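Local coordinates for protein BH2851 (Bacillus halodurans, PDB 2GFG) that is of uncertain function, a CYTH-domain protein that was put forward as an adenylate cyclase and probably handles triphosphate-containing substrates in its antiparallel barrel, at residues 9-22 with 169-181. Sequence-based numbering, arbitrary orientation.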
loop_
_atom_site.group_PDB
_atom_site.type_symbol
_atom_site.label_atom_id
_atom_site.label_comp_id
_atom_site.label_asym_id
_atom_site.label_seq_id
_atom_site.Cartn_x
_atom_site.Cartn_y
_atom_site.Cartn_z
ATOM N N GLU A 9 -8.383 5.783 -3.881
ATOM C CA GLU A 9 -7.818 4.647 -4.610
ATOM C C GLU A 9 -8.898 3.671 -5.110
ATOM O O GLU A 9 -9.808 3.309 -4.366
ATOM C CB GLU A 9 -6.832 3.905 -3.696
ATOM C CG GLU A 9 -6.105 2.722 -4.337
ATOM C CD GLU A 9 -5.275 1.942 -3.323
ATOM O OE1 GLU A 9 -4.284 2.512 -2.794
ATOM O OE2 GLU A 9 -5.618 0.765 -3.050
ATOM N N ARG A 10 -8.764 3.247 -6.376
ATOM C CA ARG A 10 -9.562 2.143 -6.944
ATOM C C ARG A 10 -8.607 1.039 -7.374
ATOM O O ARG A 10 -7.508 1.314 -7.811
ATOM C CB ARG A 10 -10.390 2.622 -8.130
ATOM C CG ARG A 10 -11.411 3.723 -7.792
ATOM C CD ARG A 10 -12.515 3.219 -6.839
ATOM N NE ARG A 10 -13.500 4.266 -6.529
ATOM C CZ ARG A 10 -13.318 5.259 -5.642
ATOM N NH1 ARG A 10 -12.174 5.377 -4.966
ATOM N NH2 ARG A 10 -14.284 6.149 -5.444
ATOM N N LYS A 11 -9.055 -0.206 -7.289
ATOM C CA LYS A 11 -8.147 -1.361 -7.394
ATOM C C LYS A 11 -8.857 -2.624 -7.841
ATOM O O LYS A 11 -10.021 -2.817 -7.549
ATOM C CB LYS A 11 -7.496 -1.622 -6.022
ATOM C CG LYS A 11 -8.507 -1.546 -4.855
ATOM C CD LYS A 11 -7.922 -1.943 -3.523
ATOM C CE LYS A 11 -8.959 -1.698 -2.399
ATOM N NZ LYS A 11 -8.571 -2.317 -1.105
ATOM N N THR A 12 -8.127 -3.486 -8.551
ATOM C CA THR A 12 -8.572 -4.857 -8.802
ATOM C C THR A 12 -7.383 -5.769 -9.086
ATOM O O THR A 12 -6.402 -5.350 -9.703
ATOM C CB THR A 12 -9.588 -4.963 -9.998
ATOM O OG1 THR A 12 -10.091 -6.310 -10.084
ATOM C CG2 THR A 12 -8.923 -4.585 -11.339
ATOM N N LEU A 13 -7.487 -7.017 -8.629
ATOM C CA LEU A 13 -6.514 -8.051 -8.959
ATOM C C LEU A 13 -6.697 -8.472 -10.396
ATOM O O LEU A 13 -7.812 -8.406 -10.935
ATOM C CB LEU A 13 -6.692 -9.277 -8.050
ATOM C CG LEU A 13 -6.401 -9.077 -6.565
ATOM C CD1 LEU A 13 -7.011 -10.197 -5.744
ATOM C CD2 LEU A 13 -4.906 -8.976 -6.314
ATOM N N VAL A 14 -5.605 -8.908 -11.022
ATOM C CA VAL A 14 -5.642 -9.419 -12.391
ATOM C C VAL A 14 -4.770 -10.658 -12.521
ATOM O O VAL A 14 -3.965 -10.965 -11.634
ATOM C CB VAL A 14 -5.194 -8.332 -13.445
ATOM C CG1 VAL A 14 -6.228 -7.210 -13.537
ATOM C CG2 VAL A 14 -3.815 -7.767 -13.110
ATOM N N SER A 15 -4.958 -11.380 -13.617
ATOM C CA SER A 15 -4.183 -12.579 -13.896
ATOM C C SER A 15 -2.790 -12.215 -14.324
ATOM O O SER A 15 -2.515 -11.059 -14.650
ATOM C CB SER A 15 -4.848 -13.392 -15.002
ATOM O OG SER A 15 -4.878 -12.659 -16.216
ATOM N N LYS A 16 -1.910 -13.214 -14.349
ATOM C CA LYS A 16 -0.540 -13.038 -14.838
ATOM C C LYS A 16 -0.545 -12.594 -16.304
ATOM O O LYS A 16 0.154 -11.643 -16.677
ATOM C CB LYS A 16 0.255 -14.342 -14.693
ATOM C CG LYS A 16 1.722 -14.240 -15.116
ATOM C CD LYS A 16 2.415 -15.593 -15.057
ATOM C CE LYS A 16 3.878 -15.484 -15.453
ATOM N NZ LYS A 16 4.642 -14.585 -14.540
ATOM N N GLU A 17 -1.361 -13.272 -17.123
ATOM C CA GLU A 17 -1.439 -12.982 -18.567
ATOM C C GLU A 17 -2.060 -11.604 -18.853
ATOM O O GLU A 17 -1.606 -10.894 -19.748
ATOM C CB GLU A 17 -2.205 -14.101 -19.323
ATOM C CG GLU A 17 -3.714 -14.174 -19.031
ATOM N N THR A 18 -3.090 -11.232 -18.086
ATOM C CA THR A 18 -3.702 -9.886 -18.217
ATOM C C THR A 18 -2.695 -8.796 -17.818
ATOM O O THR A 18 -2.566 -7.778 -18.502
ATOM C CB THR A 18 -4.971 -9.744 -17.359
ATOM O OG1 THR A 18 -5.932 -10.731 -17.758
ATOM C CG2 THR A 18 -5.583 -8.356 -17.517
ATOM N N PHE A 19 -1.996 -9.020 -16.702
ATOM C CA PHE A 19 -0.947 -8.088 -16.227
ATOM C C PHE A 19 0.111 -7.882 -17.299
ATOM O O PHE A 19 0.466 -6.752 -17.623
ATOM C CB PHE A 19 -0.293 -8.631 -14.962
ATOM C CG PHE A 19 0.567 -7.641 -14.252
ATOM C CD1 PHE A 19 -0.005 -6.677 -13.411
ATOM C CD2 PHE A 19 1.967 -7.694 -14.363
ATOM C CE1 PHE A 19 0.790 -5.794 -12.696
ATOM C CE2 PHE A 19 2.771 -6.798 -13.650
ATOM C CZ PHE A 19 2.179 -5.848 -12.819
ATOM N N LYS A 20 0.575 -8.991 -17.870
ATOM C CA LYS A 20 1.593 -8.971 -18.937
ATOM C C LYS A 20 1.083 -8.253 -20.210
ATOM O O LYS A 20 1.857 -7.586 -20.913
ATOM C CB LYS A 20 2.021 -10.403 -19.271
ATOM C CG LYS A 20 3.242 -10.503 -20.119
ATOM C CD LYS A 20 3.608 -11.967 -20.389
ATOM C CE LYS A 20 4.710 -12.077 -21.414
ATOM N NZ LYS A 20 4.265 -11.601 -22.755
ATOM N N ARG A 21 -0.214 -8.405 -20.501
ATOM C CA ARG A 21 -0.841 -7.715 -21.642
ATOM C C ARG A 21 -0.923 -6.202 -21.396
ATOM O O ARG A 21 -0.710 -5.403 -22.316
ATOM C CB ARG A 21 -2.245 -8.282 -21.915
ATOM C CG ARG A 21 -2.941 -7.665 -23.147
ATOM C CD ARG A 21 -4.253 -8.370 -23.481
ATOM N NE ARG A 21 -5.175 -8.425 -22.331
ATOM C CZ ARG A 21 -5.891 -7.388 -21.864
ATOM N NH1 ARG A 21 -5.780 -6.176 -22.415
ATOM N NH2 ARG A 21 -6.712 -7.566 -20.828
ATOM N N LEU A 22 -1.268 -5.823 -20.164
ATOM C CA LEU A 22 -1.376 -4.401 -19.781
ATOM C C LEU A 22 -0.033 -3.691 -19.830
ATOM O O LEU A 22 0.030 -2.515 -20.165
ATOM C CB LEU A 22 -1.986 -4.259 -18.383
ATOM C CG LEU A 22 -3.503 -4.463 -18.279
ATOM C CD1 LEU A 22 -3.909 -4.620 -16.842
ATOM C CD2 LEU A 22 -4.252 -3.291 -18.933
ATOM N N LEU A 169 -11.252 -0.253 -16.850
ATOM C CA LEU A 169 -11.710 -1.659 -16.903
ATOM C C LEU A 169 -12.358 -1.983 -18.245
ATOM O O LEU A 169 -12.152 -3.068 -18.802
ATOM C CB LEU A 169 -12.713 -1.949 -15.769
ATOM C CG LEU A 169 -12.190 -1.837 -14.329
ATOM C CD1 LEU A 169 -13.357 -1.898 -13.334
ATOM C CD2 LEU A 169 -11.166 -2.912 -14.029
ATOM N N LYS A 170 -13.146 -1.038 -18.752
ATOM C CA LYS A 170 -13.831 -1.193 -20.040
ATOM C C LYS A 170 -12.826 -1.079 -21.216
ATOM O O LYS A 170 -12.783 -1.939 -22.084
ATOM C CB LYS A 170 -14.930 -0.139 -20.176
ATOM C CG LYS A 170 -15.937 -0.419 -21.257
ATOM C CD LYS A 170 -17.050 0.619 -21.246
ATOM C CE LYS A 170 -18.203 0.218 -22.153
ATOM N NZ LYS A 170 -17.772 0.041 -23.548
ATOM N N THR A 171 -12.008 -0.027 -21.190
ATOM C CA THR A 171 -11.046 0.261 -22.274
ATOM C C THR A 171 -10.049 -0.880 -22.494
ATOM O O THR A 171 -9.775 -1.272 -23.647
ATOM C CB THR A 171 -10.275 1.579 -21.995
ATOM O OG1 THR A 171 -11.159 2.689 -22.164
ATOM C CG2 THR A 171 -9.072 1.745 -22.943
ATOM N N PHE A 172 -9.497 -1.390 -21.403
ATOM C CA PHE A 172 -8.502 -2.465 -21.461
ATOM C C PHE A 172 -9.117 -3.854 -21.198
ATOM O O PHE A 172 -8.395 -4.835 -21.073
ATOM C CB PHE A 172 -7.370 -2.167 -20.471
ATOM C CG PHE A 172 -6.648 -0.905 -20.771
ATOM C CD1 PHE A 172 -5.637 -0.882 -21.738
ATOM C CD2 PHE A 172 -7.045 0.303 -20.190
ATOM C CE1 PHE A 172 -4.982 0.316 -22.070
ATOM C CE2 PHE A 172 -6.386 1.510 -20.514
ATOM C CZ PHE A 172 -5.358 1.508 -21.455
ATOM N N SER A 173 -10.459 -3.923 -21.186
ATOM C CA SER A 173 -11.193 -5.180 -20.988
ATOM C C SER A 173 -10.665 -5.974 -19.782
ATOM O O SER A 173 -10.233 -7.124 -19.912
ATOM C CB SER A 173 -11.160 -6.024 -22.266
ATOM O OG SER A 173 -11.876 -5.378 -23.310
ATOM N N ILE A 174 -10.655 -5.313 -18.627
ATOM C CA ILE A 174 -10.279 -5.938 -17.365
ATOM C C ILE A 174 -11.544 -6.270 -16.603
ATOM O O ILE A 174 -12.370 -5.394 -16.365
ATOM C CB ILE A 174 -9.394 -4.988 -16.491
ATOM C CG1 ILE A 174 -8.253 -4.372 -17.319
ATOM C CG2 ILE A 174 -8.836 -5.736 -15.261
ATOM C CD1 ILE A 174 -7.342 -5.392 -17.983
ATOM N N SER A 175 -11.729 -7.549 -16.275
ATOM C CA SER A 175 -12.877 -7.976 -15.475
ATOM C C SER A 175 -12.551 -7.759 -14.005
ATOM O O SER A 175 -11.546 -8.266 -13.506
ATOM C CB SER A 175 -13.222 -9.447 -15.744
ATOM O OG SER A 175 -12.162 -10.302 -15.368
ATOM N N GLN A 176 -13.374 -6.962 -13.329
ATOM C CA GLN A 176 -13.117 -6.584 -11.947
ATOM C C GLN A 176 -13.478 -7.709 -10.978
ATOM O O GLN A 176 -14.432 -8.447 -11.202
ATOM C CB GLN A 176 -13.898 -5.319 -11.589
ATOM C CG GLN A 176 -13.569 -4.767 -10.202
ATOM C CD GLN A 176 -13.979 -3.327 -10.030
ATOM O OE1 GLN A 176 -14.950 -2.858 -10.645
ATOM N NE2 GLN A 176 -13.267 -2.617 -9.179
ATOM N N VAL A 177 -12.690 -7.831 -9.910
ATOM C CA VAL A 177 -12.944 -8.823 -8.845
ATOM C C VAL A 177 -12.754 -8.172 -7.479
ATOM O O VAL A 177 -11.994 -7.198 -7.360
ATOM C CB VAL A 177 -11.999 -10.078 -8.968
ATOM C CG1 VAL A 177 -12.302 -10.850 -10.231
ATOM C CG2 VAL A 177 -10.528 -9.672 -8.924
ATOM N N PRO A 178 -13.461 -8.687 -6.431
ATOM C CA PRO A 178 -13.287 -8.131 -5.082
ATOM C C PRO A 178 -11.817 -8.177 -4.636
ATOM O O PRO A 178 -11.159 -9.215 -4.769
ATOM C CB PRO A 178 -14.163 -9.046 -4.206
ATOM C CG PRO A 178 -14.440 -10.247 -5.048
ATOM C CD PRO A 178 -14.441 -9.789 -6.438
ATOM N N THR A 179 -11.314 -7.051 -4.141
ATOM C CA THR A 179 -9.888 -6.896 -3.874
ATOM C C THR A 179 -9.642 -6.132 -2.584
ATOM O O THR A 179 -9.851 -4.922 -2.518
ATOM C CB THR A 179 -9.197 -6.162 -5.050
ATOM O OG1 THR A 179 -9.387 -6.909 -6.255
ATOM C CG2 THR A 179 -7.689 -5.985 -4.787
ATOM N N GLU A 180 -9.203 -6.848 -1.558
ATOM C CA GLU A 180 -8.786 -6.217 -0.303
ATOM C C GLU A 180 -7.357 -5.685 -0.451
ATOM O O GLU A 180 -6.665 -6.001 -1.419
ATOM C CB GLU A 180 -8.901 -7.207 0.882
ATOM C CG GLU A 180 -7.941 -8.402 0.822
ATOM C CD GLU A 180 -8.369 -9.562 1.728
ATOM O OE1 GLU A 180 -9.025 -9.309 2.767
ATOM O OE2 GLU A 180 -8.039 -10.729 1.394
ATOM N N ASN A 181 -6.945 -4.840 0.486
ATOM C CA ASN A 181 -5.602 -4.229 0.457
ATOM C C ASN A 181 -4.469 -5.264 0.576
ATOM O O ASN A 181 -4.662 -6.332 1.127
ATOM C CB ASN A 181 -5.477 -3.172 1.571
ATOM C CG ASN A 181 -6.302 -1.898 1.278
ATOM O OD1 ASN A 181 -6.417 -1.464 0.125
ATOM N ND2 ASN A 181 -6.844 -1.289 2.327
HETATM O O HOH W 1 -9.160 -9.420 -13.277
#
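Phe172 O takes two bonds from one guanidinium: Arg21 NH1 and NH2 each lie 3.2 Å from it, and the oxygen sits near the guanidinium plane. The bend of Arg21 at chi3 (54°) turns this end-on pair to the carbonyl that follows helix 158-171, where Ser173, with positive phi, is the C-prime residue of a Schellman motif. The contact straps the chain after that helix across strand 4-14 of the closed CYTH barrel. Ile174 is the apolar plug between the two segments, CG2 tight on Val14 CG1, CD1 set among Thr18 CG2, Leu22 CD1 and Arg21 NH2. Further along, two threonine hydroxyls tie the loop to the strand. Thr12 OG1 accepts from Val177 N (3.0 Å, 164°) and donates to Leu13 O; Thr179 OG1 accepts from Leu13 N (3.0 Å) and donates to Val177 O. A valine in place of Thr12 would probably leave Val177 N without its acceptor and let the 175-177 loop drift from the strand. Glu7, Glu9 and Lys11 fit the ExExK signature of CYTH proteins. Lys11, extended beyond CG, reaches Asn181 OD1 with NZ at 2.6 Å, from above the amide carbonyl plane, and bonds weakly to Thr179 O. A water bridges the backbones, donating to Leu13 O at 2.9 Å and to Ser175 O at 2.7 Å.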